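Local atomic coordinates of putative protease I (PDB entry 3CNE), a protein that binds flavin derivatives such as lumichrome, riboflavin, FMN and FAD as a zinc-containing homodimer and may serve to store flavin. Residues 67-72 with 106-111; 95-100 with 118-123; 5-10 with 32-37. All blocks are in the same frame, centred on the assembly; numbering follows the deposited sequence.

Contact 1 of 3, residues 67-72 with 106-111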
loop_
_atom_site.group_PDB
_atom_site.type_symbol
_atom_site.label_atom_id
_atom_site.label_comp_id
_atom_site.label_asym_id
_atom_site.label_seq_id
_atom_site.Cartn_x
_atom_site.Cartn_y
_atom_site.Cartn_z
ATOM N N PHE A 67 4.665 -23.064 -6.724
ATOM C CA PHE A 67 4.006 -22.175 -5.780
ATOM C C PHE A 67 2.784 -22.869 -5.197
ATOM O O PHE A 67 2.293 -23.842 -5.767
ATOM C CB PHE A 67 3.640 -20.868 -6.469
ATOM C CG PHE A 67 4.834 -20.031 -6.852
ATOM C CD1 PHE A 67 5.340 -19.078 -5.980
ATOM C CD2 PHE A 67 5.453 -20.200 -8.091
ATOM C CE1 PHE A 67 6.449 -18.293 -6.339
ATOM C CE2 PHE A 67 6.559 -19.419 -8.453
ATOM C CZ PHE A 67 7.053 -18.465 -7.577
ATOM N N ASP A 68 2.327 -22.396 -4.040
ATOM C CA ASP A 68 1.165 -22.984 -3.366
ATOM C C ASP A 68 -0.093 -22.124 -3.542
ATOM O O ASP A 68 -1.210 -22.566 -3.299
ATOM C CB ASP A 68 1.491 -23.134 -1.888
ATOM C CG ASP A 68 2.667 -24.062 -1.657
ATOM O OD1 ASP A 68 2.469 -25.283 -1.743
ATOM O OD2 ASP A 68 3.789 -23.583 -1.437
ATOM N N ALA A 69 0.127 -20.864 -3.927
ATOM C CA ALA A 69 -0.910 -19.842 -3.897
ATOM C C ALA A 69 -0.617 -18.809 -4.963
ATOM O O ALA A 69 0.537 -18.572 -5.293
ATOM C CB ALA A 69 -0.980 -19.159 -2.522
ATOM N N LEU A 70 -1.689 -18.223 -5.494
ATOM C CA LEU A 70 -1.615 -17.076 -6.380
ATOM C C LEU A 70 -2.404 -15.942 -5.745
ATOM O O LEU A 70 -3.536 -16.147 -5.282
ATOM C CB LEU A 70 -2.190 -17.426 -7.740
ATOM C CG LEU A 70 -2.122 -16.432 -8.910
ATOM C CD1 LEU A 70 -2.244 -17.170 -10.227
ATOM C CD2 LEU A 70 -3.284 -15.440 -8.821
ATOM N N VAL A 71 -1.794 -14.754 -5.711
ATOM C CA VAL A 71 -2.504 -13.514 -5.388
ATOM C C VAL A 71 -2.670 -12.685 -6.667
ATOM O O VAL A 71 -1.703 -12.459 -7.393
ATOM C CB VAL A 71 -1.764 -12.644 -4.328
ATOM C CG1 VAL A 71 -2.386 -11.298 -4.214
ATOM C CG2 VAL A 71 -1.777 -13.338 -2.944
ATOM N N PHE A 72 -3.899 -12.272 -6.962
ATOM C CA PHE A 72 -4.116 -11.336 -8.063
ATOM C C PHE A 72 -4.364 -9.956 -7.475
ATOM O O PHE A 72 -5.406 -9.700 -6.850
ATOM C CB PHE A 72 -5.291 -11.712 -8.969
ATOM C CG PHE A 72 -5.450 -10.750 -10.126
ATOM C CD1 PHE A 72 -4.648 -10.879 -11.265
ATOM C CD2 PHE A 72 -6.325 -9.675 -10.043
ATOM C CE1 PHE A 72 -4.743 -9.943 -12.348
ATOM C CE2 PHE A 72 -6.450 -8.771 -11.109
ATOM C CZ PHE A 72 -5.647 -8.907 -12.256
HETATM N N MSE A 106 -4.225 -22.288 -3.926
HETATM C CA MSE A 106 -5.023 -21.274 -3.277
HETATM C C MSE A 106 -5.061 -19.989 -4.140
HETATM O O MSE A 106 -4.015 -19.478 -4.540
HETATM C CB MSE A 106 -4.435 -21.006 -1.901
HETATM C CG MSE A 106 -5.110 -19.927 -1.112
HETATM SE SE MSE A 106 -4.233 -19.807 0.651
HETATM C CE MSE A 106 -2.646 -20.912 0.304
HETATM N N MSE A 107 -6.278 -19.519 -4.442
HETATM C CA MSE A 107 -6.509 -18.374 -5.336
HETATM C C MSE A 107 -7.018 -17.206 -4.506
HETATM O O MSE A 107 -8.079 -17.289 -3.884
HETATM C CB MSE A 107 -7.523 -18.695 -6.437
HETATM C CG MSE A 107 -7.321 -19.990 -7.166
HETATM SE SE MSE A 107 -5.573 -20.111 -7.977
HETATM C CE MSE A 107 -5.794 -18.825 -9.446
ATOM N N ILE A 108 -6.245 -16.129 -4.511
ATOM C CA ILE A 108 -6.465 -14.975 -3.650
ATOM C C ILE A 108 -6.516 -13.699 -4.517
ATOM O O ILE A 108 -5.674 -13.487 -5.391
ATOM C CB ILE A 108 -5.329 -14.799 -2.603
ATOM C CG1 ILE A 108 -5.237 -16.007 -1.655
ATOM C CG2 ILE A 108 -5.528 -13.483 -1.799
ATOM C CD1 ILE A 108 -3.815 -16.322 -1.203
ATOM N N GLY A 109 -7.517 -12.858 -4.289
ATOM C CA GLY A 109 -7.592 -11.627 -5.042
ATOM C C GLY A 109 -8.709 -10.751 -4.534
ATOM O O GLY A 109 -9.512 -11.175 -3.691
ATOM N N HIS A 110 -8.713 -9.519 -5.023
ATOM C CA HIS A 110 -9.680 -8.529 -4.614
ATOM C C HIS A 110 -10.082 -7.674 -5.811
ATOM O O HIS A 110 -9.467 -7.766 -6.885
ATOM C CB HIS A 110 -9.116 -7.657 -3.478
ATOM C CG HIS A 110 -8.007 -6.742 -3.904
ATOM N ND1 HIS A 110 -6.690 -7.145 -3.965
ATOM C CD2 HIS A 110 -8.018 -5.439 -4.271
ATOM C CE1 HIS A 110 -5.938 -6.127 -4.351
ATOM N NE2 HIS A 110 -6.719 -5.084 -4.545
ATOM N N CYS A 111 -11.103 -6.842 -5.592
ATOM C CA CYS A 111 -11.630 -5.907 -6.585
ATOM C C CYS A 111 -12.098 -6.676 -7.836
ATOM O O CYS A 111 -13.062 -7.429 -7.736
ATOM C CB CYS A 111 -10.655 -4.741 -6.841
ATOM S SG CYS A 111 -11.449 -3.299 -7.601
#

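Contact 2 of 3, residues 95-100 with 118-123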
loop_
_atom_site.group_PDB
_atom_site.type_symbol
_atom_site.label_atom_id
_atom_site.label_comp_id
_atom_site.label_asym_id
_atom_site.label_seq_id
_atom_site.Cartn_x
_atom_site.Cartn_y
_atom_site.Cartn_z
ATOM N N GLU A 95 -3.509 -17.895 -18.944
ATOM C CA GLU A 95 -2.843 -19.181 -18.887
ATOM C C GLU A 95 -2.439 -19.529 -17.449
ATOM O O GLU A 95 -2.743 -20.614 -16.936
ATOM C CB GLU A 95 -1.591 -19.166 -19.771
ATOM C CG GLU A 95 -1.083 -20.572 -20.057
ATOM C CD GLU A 95 0.274 -20.619 -20.743
ATOM O OE1 GLU A 95 0.463 -19.903 -21.769
ATOM O OE2 GLU A 95 1.137 -21.412 -20.251
ATOM N N VAL A 96 -1.757 -18.593 -16.812
ATOM C CA VAL A 96 -1.236 -18.799 -15.461
ATOM C C VAL A 96 -2.347 -18.974 -14.439
ATOM O O VAL A 96 -2.236 -19.791 -13.534
ATOM C CB VAL A 96 -0.270 -17.661 -15.049
ATOM C CG1 VAL A 96 -0.071 -17.643 -13.544
ATOM C CG2 VAL A 96 1.093 -17.812 -15.793
ATOM N N ILE A 97 -3.426 -18.218 -14.584
ATOM C CA ILE A 97 -4.539 -18.319 -13.622
ATOM C C ILE A 97 -5.250 -19.665 -13.790
ATOM O O ILE A 97 -5.608 -20.324 -12.799
ATOM C CB ILE A 97 -5.526 -17.185 -13.779
ATOM C CG1 ILE A 97 -4.920 -15.873 -13.238
ATOM C CG2 ILE A 97 -6.839 -17.497 -13.090
ATOM C CD1 ILE A 97 -5.753 -14.672 -13.641
ATOM N N LYS A 98 -5.458 -20.054 -15.046
ATOM C CA LYS A 98 -6.073 -21.361 -15.341
ATOM C C LYS A 98 -5.249 -22.486 -14.738
ATOM O O LYS A 98 -5.794 -23.354 -14.073
ATOM C CB LYS A 98 -6.268 -21.567 -16.845
ATOM C CG LYS A 98 -7.265 -22.699 -17.191
ATOM C CD LYS A 98 -7.298 -22.945 -18.708
ATOM C CE LYS A 98 -8.165 -24.182 -19.089
ATOM N NZ LYS A 98 -9.471 -23.798 -19.699
ATOM N N THR A 99 -3.942 -22.466 -14.971
ATOM C CA THR A 99 -3.060 -23.513 -14.492
ATOM C C THR A 99 -3.050 -23.619 -12.963
ATOM O O THR A 99 -3.226 -24.700 -12.428
ATOM C CB THR A 99 -1.656 -23.313 -15.022
ATOM O OG1 THR A 99 -1.701 -23.328 -16.449
ATOM C CG2 THR A 99 -0.722 -24.398 -14.524
ATOM N N PHE A 100 -2.869 -22.496 -12.266
ATOM C CA PHE A 100 -2.971 -22.495 -10.808
ATOM C C PHE A 100 -4.291 -23.100 -10.301
ATOM O O PHE A 100 -4.286 -23.891 -9.371
ATOM C CB PHE A 100 -2.804 -21.068 -10.269
ATOM C CG PHE A 100 -1.376 -20.698 -9.940
ATOM C CD1 PHE A 100 -0.484 -20.338 -10.942
ATOM C CD2 PHE A 100 -0.926 -20.716 -8.614
ATOM C CE1 PHE A 100 0.842 -19.974 -10.626
ATOM C CE2 PHE A 100 0.382 -20.340 -8.291
ATOM C CZ PHE A 100 1.268 -19.989 -9.288
ATOM N N ASP A 118 -12.817 -15.776 -13.002
ATOM C CA ASP A 118 -14.008 -16.250 -13.691
ATOM C C ASP A 118 -13.758 -16.496 -15.169
ATOM O O ASP A 118 -14.195 -17.517 -15.708
ATOM C CB ASP A 118 -15.194 -15.284 -13.518
ATOM C CG ASP A 118 -16.440 -15.698 -14.364
ATOM O OD1 ASP A 118 -16.296 -16.359 -15.410
ATOM O OD2 ASP A 118 -17.581 -15.362 -14.019
ATOM N N PHE A 119 -13.042 -15.566 -15.806
ATOM C CA PHE A 119 -12.741 -15.636 -17.237
ATOM C C PHE A 119 -12.129 -16.972 -17.618
ATOM O O PHE A 119 -12.319 -17.456 -18.739
ATOM C CB PHE A 119 -11.777 -14.504 -17.653
ATOM C CG PHE A 119 -12.407 -13.130 -17.717
ATOM C CD1 PHE A 119 -13.778 -12.960 -17.664
ATOM C CD2 PHE A 119 -11.602 -12.006 -17.904
ATOM C CE1 PHE A 119 -14.344 -11.692 -17.752
ATOM C CE2 PHE A 119 -12.143 -10.741 -17.993
ATOM C CZ PHE A 119 -13.519 -10.576 -17.924
ATOM N N THR A 120 -11.373 -17.559 -16.694
ATOM C CA THR A 120 -10.708 -18.828 -16.956
ATOM C C THR A 120 -11.630 -20.009 -16.636
ATOM O O THR A 120 -11.289 -21.144 -16.929
ATOM C CB THR A 120 -9.385 -18.983 -16.150
ATOM O OG1 THR A 120 -9.700 -19.214 -14.782
ATOM C CG2 THR A 120 -8.508 -17.714 -16.268
ATOM N N GLY A 121 -12.790 -19.741 -16.048
ATOM C CA GLY A 121 -13.719 -20.806 -15.672
ATOM C C GLY A 121 -13.460 -21.511 -14.341
ATOM O O GLY A 121 -14.325 -22.237 -13.846
ATOM N N ILE A 122 -12.287 -21.290 -13.741
ATOM C CA ILE A 122 -11.913 -22.043 -12.542
ATOM C C ILE A 122 -12.866 -21.808 -11.370
ATOM O O ILE A 122 -12.859 -22.561 -10.390
ATOM C CB ILE A 122 -10.449 -21.774 -12.094
ATOM C CG1 ILE A 122 -10.251 -20.282 -11.748
ATOM C CG2 ILE A 122 -9.471 -22.290 -13.157
ATOM C CD1 ILE A 122 -8.947 -19.980 -11.045
ATOM N N THR A 123 -13.662 -20.748 -11.463
ATOM C CA THR A 123 -14.556 -20.384 -10.380
ATOM C C THR A 123 -15.889 -21.132 -10.390
ATOM O O THR A 123 -16.724 -20.833 -9.559
ATOM C CB THR A 123 -14.842 -18.861 -10.354
ATOM O OG1 THR A 123 -15.408 -18.458 -11.610
ATOM C CG2 THR A 123 -13.565 -18.054 -10.087
#

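Contact 3 of 3, residues 5-10 with 32-37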
loop_
_atom_site.group_PDB
_atom_site.type_symbol
_atom_site.label_atom_id
_atom_site.label_comp_id
_atom_site.label_asym_id
_atom_site.label_seq_id
_atom_site.Cartn_x
_atom_site.Cartn_y
_atom_site.Cartn_z
ATOM N N VAL A 5 4.016 -18.057 -2.351
ATOM C CA VAL A 5 2.931 -17.312 -3.000
ATOM C C VAL A 5 3.474 -16.633 -4.243
ATOM O O VAL A 5 4.497 -15.941 -4.183
ATOM C CB VAL A 5 2.338 -16.192 -2.058
ATOM C CG1 VAL A 5 1.137 -15.537 -2.685
ATOM C CG2 VAL A 5 1.974 -16.760 -0.687
ATOM N N ALA A 6 2.811 -16.829 -5.374
ATOM C CA ALA A 6 3.100 -16.003 -6.530
ATOM C C ALA A 6 2.126 -14.843 -6.509
ATOM O O ALA A 6 0.903 -15.029 -6.563
ATOM C CB ALA A 6 2.985 -16.804 -7.836
ATOM N N VAL A 7 2.679 -13.632 -6.409
ATOM C CA VAL A 7 1.896 -12.420 -6.448
ATOM C C VAL A 7 1.935 -11.804 -7.855
ATOM O O VAL A 7 3.010 -11.534 -8.395
ATOM C CB VAL A 7 2.415 -11.407 -5.405
ATOM C CG1 VAL A 7 1.551 -10.154 -5.394
ATOM C CG2 VAL A 7 2.418 -12.064 -4.006
ATOM N N LEU A 8 0.754 -11.552 -8.423
ATOM C CA LEU A 8 0.670 -10.924 -9.741
ATOM C C LEU A 8 0.271 -9.479 -9.602
ATOM O O LEU A 8 -0.805 -9.179 -9.056
ATOM C CB LEU A 8 -0.334 -11.657 -10.622
ATOM C CG LEU A 8 -0.247 -13.182 -10.735
ATOM C CD1 LEU A 8 -1.330 -13.680 -11.698
ATOM C CD2 LEU A 8 1.123 -13.644 -11.207
ATOM N N ALA A 9 1.148 -8.594 -10.081
ATOM C CA ALA A 9 0.919 -7.155 -10.048
ATOM C C ALA A 9 0.670 -6.625 -11.461
ATOM O O ALA A 9 1.521 -6.775 -12.347
ATOM C CB ALA A 9 2.110 -6.433 -9.383
ATOM N N VAL A 10 -0.524 -6.082 -11.702
ATOM C CA VAL A 10 -0.822 -5.572 -13.026
ATOM C C VAL A 10 -0.197 -4.169 -13.148
ATOM O O VAL A 10 0.387 -3.681 -12.204
ATOM C CB VAL A 10 -2.323 -5.550 -13.315
ATOM C CG1 VAL A 10 -2.826 -7.014 -13.489
ATOM C CG2 VAL A 10 -3.118 -4.767 -12.211
ATOM N N TYR A 32 7.118 -15.186 -0.759
ATOM C CA TYR A 32 6.411 -14.728 -1.949
ATOM C C TYR A 32 7.364 -14.171 -2.981
ATOM O O TYR A 32 8.460 -13.776 -2.645
ATOM C CB TYR A 32 5.349 -13.687 -1.581
ATOM C CG TYR A 32 5.939 -12.399 -1.024
ATOM C CD1 TYR A 32 6.350 -11.372 -1.865
ATOM C CD2 TYR A 32 6.128 -12.248 0.346
ATOM C CE1 TYR A 32 6.919 -10.199 -1.349
ATOM C CE2 TYR A 32 6.672 -11.093 0.879
ATOM C CZ TYR A 32 7.071 -10.081 0.035
ATOM O OH TYR A 32 7.620 -8.956 0.599
ATOM N N LYS A 33 6.919 -14.130 -4.237
ATOM C CA LYS A 33 7.662 -13.531 -5.343
ATOM C C LYS A 33 6.650 -12.759 -6.160
ATOM O O LYS A 33 5.557 -13.257 -6.395
ATOM C CB LYS A 33 8.302 -14.621 -6.194
ATOM C CG LYS A 33 9.099 -14.109 -7.379
ATOM C CD LYS A 33 9.910 -15.224 -8.022
ATOM C CE LYS A 33 10.589 -14.697 -9.275
ATOM N NZ LYS A 33 11.469 -15.727 -9.961
ATOM N N VAL A 34 7.003 -11.534 -6.556
ATOM C CA VAL A 34 6.070 -10.630 -7.209
ATOM C C VAL A 34 6.396 -10.565 -8.708
ATOM O O VAL A 34 7.528 -10.216 -9.087
ATOM C CB VAL A 34 6.073 -9.186 -6.564
ATOM C CG1 VAL A 34 4.965 -8.331 -7.180
ATOM C CG2 VAL A 34 5.899 -9.240 -5.023
ATOM N N PHE A 35 5.381 -10.859 -9.527
ATOM C CA PHE A 35 5.483 -10.925 -10.990
ATOM C C PHE A 35 4.681 -9.822 -11.614
ATOM O O PHE A 35 3.473 -9.693 -11.355
ATOM C CB PHE A 35 4.958 -12.280 -11.556
ATOM C CG PHE A 35 5.729 -13.486 -11.108
ATOM C CD1 PHE A 35 6.716 -14.044 -11.931
ATOM C CD2 PHE A 35 5.452 -14.092 -9.881
ATOM C CE1 PHE A 35 7.440 -15.177 -11.521
ATOM C CE2 PHE A 35 6.150 -15.215 -9.461
ATOM C CZ PHE A 35 7.152 -15.784 -10.302
ATOM N N ALA A 36 5.339 -9.028 -12.456
ATOM C CA ALA A 36 4.641 -8.007 -13.221
ATOM C C ALA A 36 3.814 -8.612 -14.341
ATOM O O ALA A 36 4.318 -9.395 -15.130
ATOM C CB ALA A 36 5.632 -6.975 -13.794
ATOM N N VAL A 37 2.540 -8.239 -14.418
ATOM C CA VAL A 37 1.744 -8.564 -15.581
ATOM C C VAL A 37 2.026 -7.464 -16.605
ATOM O O VAL A 37 1.197 -6.571 -16.849
ATOM C CB VAL A 37 0.253 -8.624 -15.276
ATOM C CG1 VAL A 37 -0.520 -9.039 -16.535
ATOM C CG2 VAL A 37 0.013 -9.668 -14.158
#

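Contact 1 of 3, residues 67-72 with 106-111
V71 and I108 pair at the middle of two parallel strands, 69-72 and 106-110, the two ends of a beta-alpha-beta unit in the DJ-1/PfpI fold; helix 88-102 makes the connection. The short axes run 4.5 Å apart at closest approach. Four backbone bonds join them, swapping donor and acceptor as they go. M106 N gives to D68 O at 3.1 Å, and M106 O takes L70 N at 2.8 Å. L70 O then receives I108 N at 2.8 Å, and I108 O receives F72 N at 2.7 Å. The carbonyls of M106 and I108 each have a second, softer contact as well: the CA-H groups of A69 and V71 lean on them. On the far side of 67-72, A69 and V71 bond to A6 and V71 also to L8, D68 OD2 takes K4 N, and F67 O takes K105 NZ; M107 bonds to N153 on the outer edge of its own strand.

On the A69, V71 and I108 face, the CE of selenomethionine M106 rests 3.7 Å from A69 CB, and V71 CG2 packs on I108 CB. On the L70 and F72 face, the bent chain of M107 brings its CE across to L70 CD1.

Beyond the F72 N to I108 O bond the pairing of these two segments loosens. H110 turns its ring to Y21 OH through ND1 and to E160 through NE2, while the next residue, C111, is a zinc ligand together with C74. F72 O is buried without a hydrogen-bonding partner, G109 CA being its near neighbour at 3.4 Å.

Contact 2 of 3, residues 95-100 with 118-123
Methyl against methyl is the main theme where I97 of helix 88-102 meets T120 and I122, in the turn that follows helix 113-119. I97 CG2 comes within 3.6 Å of T120 CG2, the two side chains crossing at about a right angle, and the same methyl also meets I122 CD1 at 3.8 Å. With chi1 of -73°, I97 holds CG2 opposite its own backbone N, which leaves this methyl directed at the turn. K98 adds the root of its chain, CB to T120 CB at 4.1 Å.

Backbone atoms of the helix form the second group. I122 CD1 lies 3.8 Å from I97 O and I122 CG2 lies 3.9 Å from K98 O, so both branches of the isoleucine rest on the helix carbonyls. Cutting I122 back to an alanine would probably take away the methyl contact of CD1 with I97 CG2 and the cover of CG2 over K98 O, opening a gap beside M107.

Polar links belong to the turn itself. T120 OG1 is bonded to F117 O and only weakly accepts I122 N at 3.5 Å. G121, with positive phi, leaves the helical path between T120 and I122.

Because the two segments meet through van der Waals contact only, the hold of this joint probably comes from fit and from partial burial of apolar surface, without directional bonds between the two sides.

Contact 3 of 3, residues 5-10 with 32-37
V5-A9 and Y32-A36 pair as parallel strands, inclined at 28° with axes 4.6 Å apart, through five backbone bonds that begin with K33 N to V5 O and end with V37 N to A9 O at 2.7 Å.

V5, V7, A9, Y32 and V34 share one face. V5 CB meets Y32 CB at 3.9 Å, and V7 CG2 also touches that CB; V34 divides its branches, CG2 to V7 CB and CG1 to A9 CB. The tyrosine ring itself leads away from strand 5-9. Across the sheet, the F35 chi1 of -63° sets its ring back over the first strand: V7 O lies at the ring's edge, in its plane, and CE2 reaches A6 CB at 3.9 Å. L8 CD2 touches F35 CB. Past the last bridge, V10 and V37 lie side by side, V10 CG1 against V37 CB.

Helix 15-27, the crossover between the strands, packs on the V5 and V7 face through L18 and F25. Helix 88-102 lies on the opposite face, with F100 on A6 and L93 on L8. Strand 69-73 flanks strand 4-9 on its other edge, and beyond Y32 and V34 come S47 and M49 of the second subunit.

Overall arrangement
From the N terminus, contact 3 comes first, closing the loop through helix 15-27 and joining strands 4-9 and 31-36. The chain then reaches strand 69-73, which docks on the other edge of strand 4-9; contacts 3 and 1 thus follow in series within one sheet. Contact 1 closes around helix 88-102. Contact 2 starts in that helix and ends after strand 106-110, so contacts 1 and 2 cross along the chain. M107 CE touches both I97 and I122, tying sheet, helix and turn together, while F100 reaches L70 in contact 1 and A6 in contact 3.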